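Local coordinates for protein Non-structural maintenance of chromosomes element 1 homolog (Xenopus laevis, PDB 7DG2) that probably acts as a RING-type E3 ubiquitin ligase, working with a MAGE-domain partner as a component of the SMC5-SMC6 complex of DNA repair, at residues 106-112 and 177-182; 148-152 and 162-168; 94-98 and 142-146. All blocks are in the same frame, centred on the assembly; numbering follows the deposited sequence.

In the fold
Contacts 1 and 3 lie at the two ends of helix 96-111, their centres about 20 Å apart, and along the chain they cross. Contact 2 is nested inside the loop closed by contact 1 and follows contact 3 in series. Its centre is about 13 Å from contact 3 and about 16 Å from contact 1. F146 O of contact 3 probably accepts from both W151 N and L152 N of contact 2, and I109 of contact 1 packs on L152. Helices 96-111, 136-148 and 163-176 and the hairpin of strands 152-155 and 158-161 thus form one packed unit in the Nse1 region, of the helix-turn-helix class, from which contact 1 leads on toward the zinc-binding RING-like part.

Contact 1 (106-112 and 177-182); sequences MELIILS and YQDVAK
The ring of Y177 takes I110 CD1 over one face, 4.0 Å from the ring centroid and 21° off its normal, a CH-pi contact displaced toward the rim. E107 CB approaches Y177 CE1 obliquely at 3.7 Å, and M106 CE comes near the phenol oxygen, so one turn of helix 96-111 borders the ring. A water joins Y177 OH to OE2 of E107, whose carboxylate also forms a salt bridge with K104. With CG1 of I110 beside the backbone N (chi1 -69°), the CG2 branch falls anti to it and rests on A181 CA at 3.7 Å; L111 CD2 touches V180 CB at 3.6 Å. The contact joins the C-terminal end of helix 96-111 to the turn leading from helix 163-176 toward the first zinc site of the RING-like domain. In that turn Y177 O accepts from both V180 N and A181 N. K182 reaches back over the helix end, bent at the last torsion (chi4 59°), and NZ donates to S112 O at 2.8 Å from above the carbonyl plane. Another water links NZ to L111 O. S112 OG donates a hydrogen bond to I109 O at 3.0 Å.

Contact 2 (148-152 and 162-168); sequences QEKWL and HTRCIME. With ACT (acetate ion), chain D.
The guanidinium of R164 lies nearly flat on the indole of W151, planes 21° apart and centres 4.0 Å apart, an off-centre cation-pi stack in which CZ sits 3.5 Å from W151 CZ2. R164 CD adds a CH-pi contact over the six-membered ring. The side chain gets there extended from CG to NE, with CG anti to the backbone N (chi1 -177°). At the guanidinium edge NH1 donates almost straight (169°) to O of an acetate ion, 2.9 Å away, probably a crystallisation additive; NH1 is also 2.7 Å from E149 O. Around the indole, C165 CB meets the ring edge and E168 OE1 comes within 3.6 Å of W151 CH2. That carboxylate oxygen accepts from backbone N atoms of M71 and L72 of the Nse4 chain, whose F70 also packs on W151. The second flat group, the H162 imidazole, carries K150 CB over the centre of one face, 3.8 Å from its centroid. In its ring plane ND1 accepts from R164 N at 2.9 Å, a capping bond at the start of helix 163-176 that, with a glycerol bound at NE2, holds the imidazole's rotation. K150 has positive phi and closes helix 136-148 in a Schellman motif; its carbonyl oxygen, buried here, has no polar partner in the model. H162 N donates to W151 O at the base of the hairpin formed by strands 152-155 and 158-161. The contact therefore sits where helix 136-148 ends, the hairpin opens and helix 163-176 begins, with F102 of helix 96-111 packing against W151, L152 and C165.

Contact 3 (94-98 and 142-146); sequences YAENE and LLQSF
The hydroxyls of Y94 and S145 are hydrogen-bonded, OH to OG at 2.8 Å, and either may be the donor. S145 OG lies at the edge of the tyrosine ring, near its plane, brought there by a chi1 of 177° that sets it anti to the backbone N. Over one face of the same ring stands F146, its CE1 3.4 Å above the plane and over the centre. The two rings form an edge-to-face pair in which F146 presents its edge, with centroids 4.7 Å apart and planes at 60°. L142 CD1 reaches Y94 CD1 obliquely at 3.7 Å, one helical turn before F146, so that L142, S145 and F146 together receive the tyrosine on one side of helix 136-148. The contact thus seats the N-terminal start of helix 96-111, with Y94 just ahead of the N-cap, against the last turns of helix 136-148 within the Nse1 family region. L142 touches both Y94 and E98 with its two methyls: CD2 meets E98 CB at 3.8 Å, while CD1 lies alongside the extended E98 carboxylate arm. E98 OE2 accepts from N of A95, the N-cap residue, at 2.8 Å and with an N-H...O angle of 168°. E98 being the third residue of the helix, this is one half of a capping box, and alanine has no side-chain acceptor for the return bond. The other carboxylate oxygen, OE1, accepts from a glycerol molecule, probably from the crystallisation liquor. F146 continues inward to F102 of helix 96-111, a second edge-to-face pair.

Contact 1 (106-112 and 177-182)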
loop_
_atom_site.group_PDB
_atom_site.type_symbol
_atom_site.label_atom_id
_atom_site.label_comp_id
_atom_site.label_asym_id
_atom_site.label_seq_id
_atom_site.Cartn_x
_atom_site.Cartn_y
_atom_site.Cartn_z
ATOM N N MET A 106 -11.357 13.051 -12.873
ATOM C CA MET A 106 -10.362 12.850 -13.920
ATOM C C MET A 106 -10.838 13.411 -15.255
ATOM O O MET A 106 -10.077 14.077 -15.965
ATOM C CB MET A 106 -10.048 11.354 -14.046
ATOM C CG MET A 106 -9.270 10.994 -15.301
ATOM S SD MET A 106 -8.611 9.298 -15.249
ATOM C CE MET A 106 -10.080 8.353 -14.938
ATOM N N GLU A 107 -12.106 13.175 -15.600
ATOM C CA GLU A 107 -12.633 13.699 -16.856
ATOM C C GLU A 107 -12.585 15.219 -16.880
ATOM O O GLU A 107 -12.173 15.815 -17.880
ATOM C CB GLU A 107 -14.062 13.198 -17.073
ATOM C CG GLU A 107 -14.768 13.846 -18.262
ATOM C CD GLU A 107 -16.217 13.405 -18.405
ATOM O OE1 GLU A 107 -16.815 13.684 -19.467
ATOM O OE2 GLU A 107 -16.755 12.779 -17.465
ATOM N N LEU A 108 -12.983 15.866 -15.785
ATOM C CA LEU A 108 -12.915 17.327 -15.739
ATOM C C LEU A 108 -11.470 17.818 -15.829
ATOM O O LEU A 108 -11.186 18.821 -16.494
ATOM C CB LEU A 108 -13.597 17.837 -14.464
ATOM C CG LEU A 108 -13.727 19.344 -14.290
ATOM C CD1 LEU A 108 -14.261 19.928 -15.572
ATOM C CD2 LEU A 108 -14.686 19.617 -13.132
ATOM N N ILE A 109 -10.543 17.124 -15.162
ATOM C CA ILE A 109 -9.128 17.481 -15.252
ATOM C C ILE A 109 -8.640 17.370 -16.693
ATOM O O ILE A 109 -7.923 18.244 -17.192
ATOM C CB ILE A 109 -8.310 16.593 -14.297
ATOM C CG1 ILE A 109 -8.478 17.095 -12.860
ATOM C CG2 ILE A 109 -6.858 16.514 -14.736
ATOM C CD1 ILE A 109 -8.161 16.034 -11.784
ATOM N N ILE A 110 -9.055 16.318 -17.392
ATOM C CA ILE A 110 -8.637 16.109 -18.778
ATOM C C ILE A 110 -9.211 17.196 -19.681
ATOM O O ILE A 110 -8.534 17.695 -20.590
ATOM C CB ILE A 110 -9.065 14.704 -19.239
ATOM C CG1 ILE A 110 -8.246 13.639 -18.516
ATOM C CG2 ILE A 110 -8.930 14.558 -20.751
ATOM C CD1 ILE A 110 -8.809 12.241 -18.685
ATOM N N LEU A 111 -10.461 17.582 -19.432
ATOM C CA LEU A 111 -11.136 18.586 -20.254
ATOM C C LEU A 111 -10.636 19.994 -19.981
ATOM O O LEU A 111 -10.726 20.860 -20.861
ATOM C CB LEU A 111 -12.644 18.558 -19.994
ATOM C CG LEU A 111 -13.476 17.434 -20.575
ATOM C CD1 LEU A 111 -14.877 17.493 -19.989
ATOM C CD2 LEU A 111 -13.518 17.570 -22.083
ATOM N N SER A 112 -10.156 20.261 -18.772
ATOM C CA SER A 112 -9.871 21.640 -18.391
ATOM C C SER A 112 -8.647 22.175 -19.122
ATOM O O SER A 112 -7.718 21.436 -19.451
ATOM C CB SER A 112 -9.654 21.742 -16.887
ATOM O OG SER A 112 -8.451 21.109 -16.547
ATOM N N TYR A 177 -10.947 8.553 -23.618
ATOM C CA TYR A 177 -11.221 9.971 -23.821
ATOM C C TYR A 177 -10.601 10.472 -25.117
ATOM O O TYR A 177 -10.128 11.603 -25.193
ATOM C CB TYR A 177 -10.709 10.800 -22.644
ATOM C CG TYR A 177 -11.305 10.439 -21.297
ATOM C CD1 TYR A 177 -12.512 10.988 -20.880
ATOM C CD2 TYR A 177 -10.648 9.571 -20.437
ATOM C CE1 TYR A 177 -13.055 10.674 -19.649
ATOM C CE2 TYR A 177 -11.183 9.248 -19.202
ATOM C CZ TYR A 177 -12.386 9.802 -18.812
ATOM O OH TYR A 177 -12.917 9.484 -17.582
ATOM N N GLN A 178 -10.601 9.637 -26.163
ATOM C CA GLN A 178 -9.899 9.997 -27.394
ATOM C C GLN A 178 -10.432 11.293 -27.997
ATOM O O GLN A 178 -9.676 12.037 -28.635
ATOM C CB GLN A 178 -9.996 8.867 -28.417
ATOM C CG GLN A 178 -9.054 9.060 -29.604
ATOM C CD GLN A 178 -9.175 7.965 -30.641
ATOM O OE1 GLN A 178 -10.197 7.282 -30.724
ATOM N NE2 GLN A 178 -8.126 7.784 -31.437
ATOM N N ASP A 179 -11.713 11.593 -27.783
ATOM C CA ASP A 179 -12.297 12.810 -28.334
ATOM C C ASP A 179 -11.784 14.076 -27.659
ATOM O O ASP A 179 -11.845 15.151 -28.266
ATOM C CB ASP A 179 -13.825 12.756 -28.220
ATOM C CG ASP A 179 -14.429 11.591 -28.985
ATOM O OD1 ASP A 179 -13.712 10.969 -29.805
ATOM O OD2 ASP A 179 -15.623 11.294 -28.757
ATOM N N VAL A 180 -11.280 13.985 -26.427
ATOM C CA VAL A 180 -11.015 15.178 -25.630
ATOM C C VAL A 180 -9.634 15.202 -25.002
ATOM O O VAL A 180 -9.164 16.285 -24.609
ATOM C CB VAL A 180 -12.090 15.340 -24.533
ATOM C CG1 VAL A 180 -13.469 15.629 -25.155
ATOM C CG2 VAL A 180 -12.136 14.100 -23.647
ATOM N N ALA A 181 -8.935 14.077 -24.869
ATOM C CA ALA A 181 -7.646 14.101 -24.191
ATOM C C ALA A 181 -6.625 14.869 -25.021
ATOM O O ALA A 181 -6.577 14.742 -26.246
ATOM C CB ALA A 181 -7.145 12.678 -23.934
ATOM N N LYS A 182 -5.810 15.670 -24.346
ATOM C CA LYS A 182 -4.745 16.410 -25.013
ATOM C C LYS A 182 -3.601 15.461 -25.344
ATOM O O LYS A 182 -3.062 14.799 -24.449
ATOM C CB LYS A 182 -4.250 17.548 -24.124
ATOM C CG LYS A 182 -5.297 18.623 -23.813
ATOM C CD LYS A 182 -4.789 19.589 -22.751
ATOM C CE LYS A 182 -5.888 20.538 -22.285
ATOM N NZ LYS A 182 -7.085 19.840 -21.714
HETATM O O HOH W 1 -15.642 10.047 -17.144
HETATM O O HOH W 2 -5.933 18.387 -19.361
HETATM O O HOH W 3 -5.916 16.060 -21.518
HETATM O O HOH W 4 -8.780 22.165 -22.562
#

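Contact 2 (148-152 and 162-168)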
loop_
_atom_site.group_PDB
_atom_site.type_symbol
_atom_site.label_atom_id
_atom_site.label_comp_id
_atom_site.label_asym_id
_atom_site.label_seq_id
_atom_site.Cartn_x
_atom_site.Cartn_y
_atom_site.Cartn_z
ATOM N N GLN A 148 -3.159 11.167 -0.584
ATOM C CA GLN A 148 -2.259 10.315 0.188
ATOM C C GLN A 148 -1.783 9.121 -0.631
ATOM O O GLN A 148 -0.609 8.735 -0.550
ATOM C CB GLN A 148 -2.962 9.855 1.464
ATOM C CG GLN A 148 -2.286 8.691 2.177
ATOM C CD GLN A 148 -1.004 9.100 2.867
ATOM O OE1 GLN A 148 -0.783 10.283 3.139
ATOM N NE2 GLN A 148 -0.138 8.120 3.145
ATOM N N GLU A 149 -2.673 8.522 -1.427
ATOM C CA GLU A 149 -2.307 7.363 -2.239
ATOM C C GLU A 149 -1.655 7.733 -3.570
ATOM O O GLU A 149 -1.391 6.837 -4.381
ATOM C CB GLU A 149 -3.539 6.492 -2.500
ATOM C CG GLU A 149 -4.232 6.034 -1.237
ATOM C CD GLU A 149 -3.353 5.156 -0.371
ATOM O OE1 GLU A 149 -2.823 4.154 -0.898
ATOM O OE2 GLU A 149 -3.195 5.477 0.829
ATOM N N LYS A 150 -1.416 9.017 -3.819
ATOM C CA LYS A 150 -0.742 9.493 -5.029
ATOM C C LYS A 150 -1.526 9.157 -6.298
ATOM O O LYS A 150 -0.952 8.811 -7.330
ATOM C CB LYS A 150 0.694 8.957 -5.100
ATOM C CG LYS A 150 1.557 9.523 -3.997
ATOM C CD LYS A 150 2.913 8.843 -3.976
ATOM C CE LYS A 150 3.950 9.711 -3.287
ATOM N NZ LYS A 150 3.368 10.516 -2.186
ATOM N N TRP A 151 -2.855 9.286 -6.241
ATOM C CA TRP A 151 -3.656 9.315 -7.462
ATOM C C TRP A 151 -3.929 10.741 -7.906
ATOM O O TRP A 151 -3.951 11.020 -9.106
ATOM C CB TRP A 151 -4.995 8.576 -7.278
ATOM C CG TRP A 151 -4.764 7.135 -6.949
ATOM C CD1 TRP A 151 -5.120 6.483 -5.794
ATOM C CD2 TRP A 151 -4.060 6.186 -7.755
ATOM N NE1 TRP A 151 -4.687 5.171 -5.846
ATOM C CE2 TRP A 151 -4.034 4.966 -7.037
ATOM C CE3 TRP A 151 -3.448 6.244 -9.012
ATOM C CZ2 TRP A 151 -3.420 3.809 -7.543
ATOM C CZ3 TRP A 151 -2.828 5.089 -9.513
ATOM C CH2 TRP A 151 -2.830 3.887 -8.779
ATOM N N LEU A 152 -4.077 11.647 -6.957
ATOM C CA LEU A 152 -4.224 13.065 -7.248
ATOM C C LEU A 152 -3.092 13.828 -6.579
ATOM O O LEU A 152 -2.487 13.366 -5.609
ATOM C CB LEU A 152 -5.575 13.604 -6.751
ATOM C CG LEU A 152 -6.849 13.030 -7.369
ATOM C CD1 LEU A 152 -8.080 13.675 -6.748
ATOM C CD2 LEU A 152 -6.838 13.201 -8.880
ATOM N N HIS A 162 -1.912 12.785 -10.375
ATOM C CA HIS A 162 -0.525 12.531 -9.998
ATOM C C HIS A 162 0.234 11.930 -11.177
ATOM O O HIS A 162 -0.350 11.283 -12.050
ATOM C CB HIS A 162 -0.477 11.574 -8.789
ATOM C CG HIS A 162 0.836 11.575 -8.058
ATOM N ND1 HIS A 162 1.958 10.920 -8.527
ATOM C CD2 HIS A 162 1.199 12.149 -6.888
ATOM C CE1 HIS A 162 2.956 11.101 -7.681
ATOM N NE2 HIS A 162 2.524 11.852 -6.684
ATOM N N THR A 163 1.557 12.139 -11.199
ATOM C CA THR A 163 2.384 11.445 -12.184
ATOM C C THR A 163 2.100 9.945 -12.187
ATOM O O THR A 163 2.010 9.323 -13.247
ATOM C CB THR A 163 3.861 11.709 -11.898
ATOM O OG1 THR A 163 4.095 13.122 -11.939
ATOM C CG2 THR A 163 4.739 11.019 -12.936
ATOM N N ARG A 164 1.934 9.354 -11.002
ATOM C CA ARG A 164 1.619 7.929 -10.919
ATOM C C ARG A 164 0.356 7.593 -11.694
ATOM O O ARG A 164 0.288 6.570 -12.389
ATOM C CB ARG A 164 1.442 7.519 -9.461
ATOM C CG ARG A 164 1.169 6.011 -9.316
ATOM C CD ARG A 164 0.416 5.712 -8.041
ATOM N NE ARG A 164 0.298 4.277 -7.766
ATOM C CZ ARG A 164 -0.037 3.799 -6.573
ATOM N NH1 ARG A 164 -0.266 4.630 -5.567
ATOM N NH2 ARG A 164 -0.129 2.494 -6.372
ATOM N N CYS A 165 -0.665 8.447 -11.580
ATOM C CA CYS A 165 -1.925 8.192 -12.259
ATOM C C CYS A 165 -1.766 8.282 -13.772
ATOM O O CYS A 165 -2.272 7.433 -14.509
ATOM C CB CYS A 165 -2.966 9.186 -11.760
ATOM S SG CYS A 165 -4.624 8.827 -12.377
ATOM N N ILE A 166 -1.064 9.313 -14.256
ATOM C CA ILE A 166 -0.838 9.434 -15.693
ATOM C C ILE A 166 -0.043 8.240 -16.220
ATOM O O ILE A 166 -0.345 7.693 -17.291
ATOM C CB ILE A 166 -0.136 10.768 -16.004
ATOM C CG1 ILE A 166 -0.963 11.924 -15.451
ATOM C CG2 ILE A 166 0.121 10.892 -17.500
ATOM C CD1 ILE A 166 -0.205 13.277 -15.423
ATOM N N MET A 167 0.974 7.806 -15.471
ATOM C CA MET A 167 1.786 6.677 -15.915
ATOM C C MET A 167 0.949 5.415 -16.042
ATOM O O MET A 167 1.031 4.699 -17.049
ATOM C CB MET A 167 2.955 6.467 -14.955
ATOM C CG MET A 167 4.042 7.553 -15.075
ATOM S SD MET A 167 5.359 7.458 -13.856
ATOM C CE MET A 167 6.181 5.933 -14.348
ATOM N N GLU A 168 0.099 5.140 -15.049
ATOM C CA GLU A 168 -0.687 3.910 -15.121
ATOM C C GLU A 168 -1.830 4.015 -16.129
ATOM O O GLU A 168 -2.145 3.036 -16.822
ATOM C CB GLU A 168 -1.240 3.551 -13.749
ATOM C CG GLU A 168 -1.907 2.180 -13.752
ATOM C CD GLU A 168 -2.261 1.726 -12.360
ATOM O OE1 GLU A 168 -3.340 2.120 -11.863
ATOM O OE2 GLU A 168 -1.439 1.004 -11.757
HETATM C C ACT D . 0.100 2.921 -2.661
HETATM O O ACT D . -1.061 3.257 -3.088
HETATM O OXT ACT D . 0.721 1.823 -2.829
HETATM C CH3 ACT D . 0.852 4.028 -1.837
#

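Contact 3 (94-98 and 142-146)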
loop_
_atom_site.group_PDB
_atom_site.type_symbol
_atom_site.label_atom_id
_atom_site.label_comp_id
_atom_site.label_asym_id
_atom_site.label_seq_id
_atom_site.Cartn_x
_atom_site.Cartn_y
_atom_site.Cartn_z
ATOM N N TYR A 94 -11.410 1.428 -2.928
ATOM C CA TYR A 94 -12.436 2.460 -3.030
ATOM C C TYR A 94 -13.770 1.840 -3.419
ATOM O O TYR A 94 -13.831 0.875 -4.185
ATOM C CB TYR A 94 -12.026 3.544 -4.049
ATOM C CG TYR A 94 -10.800 4.306 -3.608
ATOM C CD1 TYR A 94 -10.860 5.171 -2.518
ATOM C CD2 TYR A 94 -9.573 4.143 -4.251
ATOM C CE1 TYR A 94 -9.727 5.874 -2.094
ATOM C CE2 TYR A 94 -8.436 4.832 -3.830
ATOM C CZ TYR A 94 -8.525 5.692 -2.754
ATOM O OH TYR A 94 -7.405 6.371 -2.349
ATOM N N ALA A 95 -14.843 2.424 -2.885
ATOM C CA ALA A 95 -16.191 1.985 -3.199
ATOM C C ALA A 95 -16.603 2.465 -4.593
ATOM O O ALA A 95 -15.958 3.316 -5.207
ATOM C CB ALA A 95 -17.174 2.489 -2.144
ATOM N N GLU A 96 -17.710 1.904 -5.090
ATOM C CA GLU A 96 -18.151 2.218 -6.441
ATOM C C GLU A 96 -18.449 3.702 -6.598
ATOM O O GLU A 96 -18.048 4.312 -7.595
ATOM C CB GLU A 96 -19.381 1.382 -6.805
ATOM C CG GLU A 96 -19.046 -0.066 -7.126
ATOM C CD GLU A 96 -20.227 -0.817 -7.703
ATOM O OE1 GLU A 96 -20.995 -0.211 -8.482
ATOM O OE2 GLU A 96 -20.387 -2.006 -7.367
ATOM N N ASN A 97 -19.151 4.307 -5.632
ATOM C CA ASN A 97 -19.466 5.727 -5.803
ATOM C C ASN A 97 -18.215 6.584 -5.680
ATOM O O ASN A 97 -18.109 7.620 -6.348
ATOM C CB ASN A 97 -20.555 6.191 -4.819
ATOM C CG ASN A 97 -20.165 6.047 -3.362
ATOM O OD1 ASN A 97 -19.193 5.374 -3.014
ATOM N ND2 ASN A 97 -20.957 6.664 -2.488
ATOM N N GLU A 98 -17.247 6.148 -4.869
ATOM C CA GLU A 98 -15.976 6.863 -4.768
ATOM C C GLU A 98 -15.211 6.836 -6.086
ATOM O O GLU A 98 -14.611 7.843 -6.483
ATOM C CB GLU A 98 -15.133 6.254 -3.640
ATOM C CG GLU A 98 -15.821 6.363 -2.275
ATOM C CD GLU A 98 -15.007 5.764 -1.142
ATOM O OE1 GLU A 98 -15.079 6.291 -0.006
ATOM O OE2 GLU A 98 -14.302 4.763 -1.382
ATOM N N LEU A 142 -12.351 11.780 1.021
ATOM C CA LEU A 142 -11.966 10.965 -0.126
ATOM C C LEU A 142 -10.843 11.624 -0.911
ATOM O O LEU A 142 -9.896 10.953 -1.344
ATOM C CB LEU A 142 -13.182 10.723 -1.033
ATOM C CG LEU A 142 -12.903 9.923 -2.306
ATOM C CD1 LEU A 142 -12.467 8.487 -1.948
ATOM C CD2 LEU A 142 -14.121 9.883 -3.249
ATOM N N LEU A 143 -10.945 12.936 -1.125
ATOM C CA LEU A 143 -9.876 13.645 -1.823
ATOM C C LEU A 143 -8.566 13.530 -1.063
ATOM O O LEU A 143 -7.502 13.356 -1.668
ATOM C CB LEU A 143 -10.259 15.111 -2.020
ATOM C CG LEU A 143 -11.379 15.323 -3.023
ATOM C CD1 LEU A 143 -11.799 16.806 -2.987
ATOM C CD2 LEU A 143 -10.900 14.953 -4.407
ATOM N N GLN A 144 -8.617 13.595 0.267
ATOM C CA GLN A 144 -7.369 13.463 1.012
ATOM C C GLN A 144 -6.775 12.067 0.846
ATOM O O GLN A 144 -5.547 11.916 0.795
ATOM C CB GLN A 144 -7.585 13.794 2.492
ATOM C CG GLN A 144 -6.302 13.706 3.329
ATOM C CD GLN A 144 -5.153 14.566 2.768
ATOM O OE1 GLN A 144 -5.265 15.795 2.683
ATOM N NE2 GLN A 144 -4.047 13.915 2.385
ATOM N N SER A 145 -7.625 11.051 0.717
ATOM C CA SER A 145 -7.129 9.708 0.438
ATOM C C SER A 145 -6.495 9.633 -0.947
ATOM O O SER A 145 -5.406 9.075 -1.105
ATOM C CB SER A 145 -8.257 8.680 0.574
ATOM O OG SER A 145 -7.780 7.385 0.230
ATOM N N PHE A 146 -7.165 10.190 -1.969
ATOM C CA PHE A 146 -6.592 10.180 -3.313
ATOM C C PHE A 146 -5.235 10.869 -3.332
ATOM O O PHE A 146 -4.342 10.461 -4.077
ATOM C CB PHE A 146 -7.535 10.863 -4.313
ATOM C CG PHE A 146 -8.784 10.070 -4.636
ATOM C CD1 PHE A 146 -8.790 8.690 -4.592
ATOM C CD2 PHE A 146 -9.946 10.728 -5.008
ATOM C CE1 PHE A 146 -9.942 7.963 -4.887
ATOM C CE2 PHE A 146 -11.103 10.013 -5.316
ATOM C CZ PHE A 146 -11.103 8.631 -5.252
#